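Local atomic coordinates of Fc fragment of IgE receptor II (Bos taurus, PDB entry 6PWS), a protein that binds mannose-type sugars through a calcium-dependent C-type lectin domain and probably acts as a low-affinity receptor for IgE. Residues K18-K29 against S121-A132. Numbering follows the deposited sequence. Where two conformers were deposited one is given.
Sequences KKCYYFGEGAKK and SELHGWVCDRLA
Trp126 lays its indole across the neighbouring strand and is gripped on three sides. Gly24 CA sits squarely over the six-membered ring of Trp126, 3.4 Å from its centroid, an approach so close that only a residue without a side chain fits there. Over the opposite face runs the aliphatic chain of Lys28, its CD 4.0 Å from the centroid of the five-membered ring of Trp126. At the edge, Trp126 NE1 donates to Gly26 O at 3.0 Å, in the ring plane and on a carbonyl lone pair, which fixes the ring's rotation. CG of Trp126 lies between the backbone N and the carbonyl carbon, chi1 34°, off the staggered value, and this puts the indole over Gly24; Tyr22 lies alongside, its CD1 4.0 Å from Trp126 CZ3. Tyr22 and Cys128 pair both ways through their backbones, N to O 2.9 Å each. On the face opposite Trp126 lies Asp129; Lys19, at the end of the ladder, bends at chi3 (62°) to bring NZ within 2.7 Å of Asp129 OD2, above the carboxylate plane. A beta bulge between Glu25 and Lys28 shifts the register. Pairing strands near the domain's two ends is characteristic of the C-type lectin fold; here the buried indole N-H is satisfied, and Asp129 and Glu52 share the Lys19 ammonium.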
loop_
_atom_site.group_PDB
_atom_site.type_symbol
_atom_site.label_atom_id
_atom_site.label_comp_id
_atom_site.label_asym_id
_atom_site.label_seq_id
_atom_site.Cartn_x
_atom_site.Cartn_y
_atom_site.Cartn_z
ATOM N N LYS A 18 3.649 13.465 -9.459
ATOM C CA LYS A 18 2.243 13.853 -9.514
ATOM C C LYS A 18 1.458 13.394 -8.296
ATOM O O LYS A 18 0.250 13.667 -8.227
ATOM C CB LYS A 18 1.518 13.351 -10.771
ATOM C CG LYS A 18 2.287 13.568 -12.039
ATOM C CD LYS A 18 1.783 12.623 -13.092
ATOM C CE LYS A 18 2.135 13.114 -14.462
ATOM N NZ LYS A 18 3.557 12.944 -14.851
ATOM N N LYS A 19 2.083 12.700 -7.351
ATOM C CA LYS A 19 1.390 12.177 -6.190
ATOM C C LYS A 19 2.132 12.576 -4.923
ATOM O O LYS A 19 3.291 13.002 -4.951
ATOM C CB LYS A 19 1.219 10.648 -6.291
ATOM C CG LYS A 19 0.211 10.242 -7.368
ATOM C CD LYS A 19 0.136 8.729 -7.588
ATOM C CE LYS A 19 -0.317 7.985 -6.339
ATOM N NZ LYS A 19 -0.520 6.532 -6.613
ATOM N N CYS A 20 1.425 12.427 -3.810
ATOM C CA CYS A 20 1.936 12.671 -2.473
ATOM C C CYS A 20 1.770 11.399 -1.664
ATOM O O CYS A 20 0.751 10.710 -1.795
ATOM C CB CYS A 20 1.125 13.777 -1.803
ATOM S SG CYS A 20 1.158 15.341 -2.704
ATOM N N TYR A 21 2.745 11.127 -0.795
ATOM C CA TYR A 21 2.807 9.870 -0.062
ATOM C C TYR A 21 2.995 10.130 1.422
ATOM O O TYR A 21 3.757 11.021 1.824
ATOM C CB TYR A 21 3.941 8.983 -0.612
ATOM C CG TYR A 21 3.770 8.671 -2.084
ATOM C CD1 TYR A 21 4.203 9.559 -3.055
ATOM C CD2 TYR A 21 3.159 7.496 -2.502
ATOM C CE1 TYR A 21 4.032 9.287 -4.408
ATOM C CE2 TYR A 21 2.992 7.207 -3.855
ATOM C CZ TYR A 21 3.436 8.106 -4.801
ATOM O OH TYR A 21 3.314 7.864 -6.154
ATOM N N TYR A 22 2.322 9.315 2.228
ATOM C CA TYR A 22 2.384 9.402 3.681
ATOM C C TYR A 22 2.924 8.081 4.204
ATOM O O TYR A 22 2.327 7.024 3.964
ATOM C CB TYR A 22 0.996 9.650 4.266
ATOM C CG TYR A 22 1.042 10.046 5.722
ATOM C CD1 TYR A 22 0.923 9.111 6.742
ATOM C CD2 TYR A 22 1.231 11.369 6.073
ATOM C CE1 TYR A 22 0.978 9.502 8.075
ATOM C CE2 TYR A 22 1.274 11.768 7.387
ATOM C CZ TYR A 22 1.150 10.840 8.382
ATOM O OH TYR A 22 1.212 11.274 9.689
ATOM N N PHE A 23 4.056 8.133 4.893
ATOM C CA PHE A 23 4.691 6.940 5.455
ATOM C C PHE A 23 4.244 6.807 6.909
ATOM O O PHE A 23 4.899 7.293 7.834
ATOM C CB PHE A 23 6.207 6.989 5.287
ATOM C CG PHE A 23 6.632 6.952 3.850
ATOM C CD1 PHE A 23 6.843 5.734 3.221
ATOM C CD2 PHE A 23 6.753 8.116 3.107
ATOM C CE1 PHE A 23 7.183 5.681 1.880
ATOM C CE2 PHE A 23 7.104 8.062 1.768
ATOM C CZ PHE A 23 7.315 6.844 1.155
ATOM N N GLY A 24 3.088 6.169 7.085
ATOM C CA GLY A 24 2.514 6.015 8.405
ATOM C C GLY A 24 3.255 4.987 9.235
ATOM O O GLY A 24 3.784 3.997 8.725
ATOM N N GLU A 25 3.266 5.216 10.538
ATOM C CA GLU A 25 3.941 4.347 11.483
ATOM C C GLU A 25 3.026 4.152 12.678
ATOM O O GLU A 25 2.355 5.089 13.124
ATOM C CB GLU A 25 5.280 4.957 11.921
ATOM C CG GLU A 25 6.282 3.970 12.488
ATOM C CD GLU A 25 5.991 3.527 13.904
ATOM O OE1 GLU A 25 5.583 4.377 14.732
ATOM O OE2 GLU A 25 6.201 2.318 14.189
ATOM N N GLY A 26 3.043 2.933 13.213
ATOM C CA GLY A 26 2.235 2.550 14.352
ATOM C C GLY A 26 1.369 1.358 13.999
ATOM O O GLY A 26 0.812 1.295 12.902
ATOM N N ALA A 27 1.232 0.419 14.930
ATOM C CA ALA A 27 0.633 -0.877 14.651
ATOM C C ALA A 27 -0.828 -0.736 14.249
ATOM O O ALA A 27 -1.637 -0.184 14.998
ATOM C CB ALA A 27 0.755 -1.762 15.892
ATOM N N LYS A 28 -1.170 -1.292 13.080
ATOM C CA LYS A 28 -2.529 -1.252 12.559
ATOM C C LYS A 28 -2.811 -2.496 11.732
ATOM O O LYS A 28 -1.956 -2.938 10.963
ATOM C CB LYS A 28 -2.753 -0.017 11.688
ATOM C CG LYS A 28 -2.673 1.267 12.499
ATOM C CD LYS A 28 -3.175 2.481 11.754
ATOM C CE LYS A 28 -2.897 3.759 12.507
ATOM N NZ LYS A 28 -3.646 3.852 13.786
ATOM N N LYS A 29 -4.023 -3.029 11.881
ATOM C CA LYS A 29 -4.565 -4.011 10.952
ATOM C C LYS A 29 -4.897 -3.304 9.637
ATOM O O LYS A 29 -4.974 -2.078 9.572
ATOM C CB LYS A 29 -5.819 -4.643 11.555
ATOM C CG LYS A 29 -5.580 -5.323 12.893
ATOM C CD LYS A 29 -6.857 -5.900 13.485
ATOM C CE LYS A 29 -6.604 -6.528 14.847
ATOM N NZ LYS A 29 -7.836 -7.097 15.439
ATOM N N SER A 121 -3.329 -8.849 10.671
ATOM C CA SER A 121 -1.957 -8.650 11.121
ATOM C C SER A 121 -1.749 -7.197 11.507
ATOM O O SER A 121 -2.196 -6.291 10.804
ATOM C CB SER A 121 -0.966 -8.976 10.004
ATOM O OG SER A 121 -0.997 -10.336 9.638
ATOM N N GLU A 122 -1.025 -6.968 12.603
ATOM C CA GLU A 122 -0.786 -5.612 13.101
ATOM C C GLU A 122 0.584 -5.077 12.679
ATOM O O GLU A 122 1.542 -5.009 13.458
ATOM C CB GLU A 122 -0.961 -5.576 14.612
ATOM C CG GLU A 122 -2.408 -5.756 14.998
ATOM C CD GLU A 122 -2.668 -5.622 16.469
ATOM O OE1 GLU A 122 -1.703 -5.662 17.261
ATOM O OE2 GLU A 122 -3.854 -5.482 16.828
ATOM N N LEU A 123 0.650 -4.608 11.435
ATOM C CA LEU A 123 1.907 -4.121 10.889
ATOM C C LEU A 123 2.235 -2.736 11.431
ATOM O O LEU A 123 1.353 -1.934 11.739
ATOM C CB LEU A 123 1.860 -4.069 9.360
ATOM C CG LEU A 123 1.588 -5.393 8.663
ATOM C CD1 LEU A 123 1.619 -5.201 7.148
ATOM C CD2 LEU A 123 2.576 -6.457 9.084
ATOM N N HIS A 124 3.534 -2.446 11.490
ATOM C CA HIS A 124 4.030 -1.198 12.061
ATOM C C HIS A 124 4.114 -0.069 11.060
ATOM O O HIS A 124 4.382 1.072 11.453
ATOM C CB HIS A 124 5.425 -1.419 12.653
ATOM C CG HIS A 124 5.430 -2.443 13.722
ATOM N ND1 HIS A 124 5.029 -2.164 15.009
ATOM C CD2 HIS A 124 5.693 -3.768 13.681
ATOM C CE1 HIS A 124 5.085 -3.270 15.728
ATOM N NE2 HIS A 124 5.481 -4.258 14.945
ATOM N N GLY A 125 3.921 -0.365 9.778
ATOM C CA GLY A 125 3.931 0.646 8.751
ATOM C C GLY A 125 2.727 0.513 7.840
ATOM O O GLY A 125 2.106 -0.544 7.722
ATOM N N TRP A 126 2.431 1.617 7.168
ATOM C CA TRP A 126 1.319 1.676 6.224
ATOM C C TRP A 126 1.578 2.915 5.379
ATOM O O TRP A 126 2.149 3.887 5.887
ATOM C CB TRP A 126 -0.058 1.681 6.945
ATOM C CG TRP A 126 -0.058 2.412 8.284
ATOM C CD1 TRP A 126 0.344 1.907 9.500
ATOM C CD2 TRP A 126 -0.431 3.777 8.524
ATOM N NE1 TRP A 126 0.267 2.880 10.462
ATOM C CE2 TRP A 126 -0.220 4.029 9.892
ATOM C CE3 TRP A 126 -0.935 4.806 7.714
ATOM C CZ2 TRP A 126 -0.481 5.263 10.465
ATOM C CZ3 TRP A 126 -1.194 6.030 8.288
ATOM C CH2 TRP A 126 -0.972 6.248 9.649
ATOM N N VAL A 127 1.245 2.863 4.093
ATOM C CA VAL A 127 1.565 3.956 3.182
ATOM C C VAL A 127 0.278 4.444 2.537
ATOM O O VAL A 127 -0.493 3.636 2.014
ATOM C CB VAL A 127 2.582 3.526 2.104
ATOM C CG1 VAL A 127 2.940 4.702 1.218
ATOM C CG2 VAL A 127 3.831 2.912 2.745
ATOM N N CYS A 128 0.063 5.762 2.565
ATOM C CA CYS A 128 -1.072 6.396 1.920
ATOM C C CYS A 128 -0.607 7.201 0.714
ATOM O O CYS A 128 0.549 7.644 0.649
ATOM C CB CYS A 128 -1.793 7.387 2.851
ATOM S SG CYS A 128 -2.003 6.883 4.573
ATOM N N ASP A 129 -1.538 7.467 -0.202
ATOM C CA ASP A 129 -1.279 8.414 -1.275
ATOM C C ASP A 129 -2.462 9.353 -1.483
ATOM O O ASP A 129 -3.567 9.166 -0.954
ATOM C CB ASP A 129 -0.793 7.747 -2.585
ATOM C CG ASP A 129 -1.849 6.910 -3.306
ATOM O OD1 ASP A 129 -3.052 7.156 -3.125
ATOM O OD2 ASP A 129 -1.432 6.006 -4.079
ATOM N N ARG A 130 -2.156 10.405 -2.241
ATOM C CA ARG A 130 -3.059 11.441 -2.696
ATOM C C ARG A 130 -2.479 11.983 -3.994
ATOM O O ARG A 130 -1.280 11.852 -4.263
ATOM C CB ARG A 130 -3.079 12.641 -1.746
ATOM C CG ARG A 130 -3.985 12.518 -0.558
ATOM C CD ARG A 130 -3.789 13.686 0.412
ATOM N NE ARG A 130 -3.949 15.011 -0.193
ATOM C CZ ARG A 130 -5.094 15.692 -0.271
ATOM N NH1 ARG A 130 -6.225 15.179 0.200
ATOM N NH2 ARG A 130 -5.110 16.901 -0.826
ATOM N N LEU A 131 -3.317 12.624 -4.797
ATOM C CA LEU A 131 -2.801 13.377 -5.927
ATOM C C LEU A 131 -2.185 14.680 -5.432
ATOM O O LEU A 131 -2.689 15.313 -4.501
ATOM C CB LEU A 131 -3.918 13.703 -6.914
ATOM C CG LEU A 131 -4.682 12.491 -7.443
ATOM C CD1 LEU A 131 -5.756 12.940 -8.426
ATOM C CD2 LEU A 131 -3.746 11.479 -8.080
ATOM N N ALA A 132 -1.081 15.080 -6.048
ATOM C CA ALA A 132 -0.495 16.367 -5.713
ATOM C C ALA A 132 -1.401 17.488 -6.218
ATOM O O ALA A 132 -2.110 17.342 -7.219
ATOM C CB ALA A 132 0.889 16.488 -6.338
HETATM O O HOH W 1 -1.373 15.892 -9.267
HETATM O O HOH W 2 4.687 0.457 15.621
#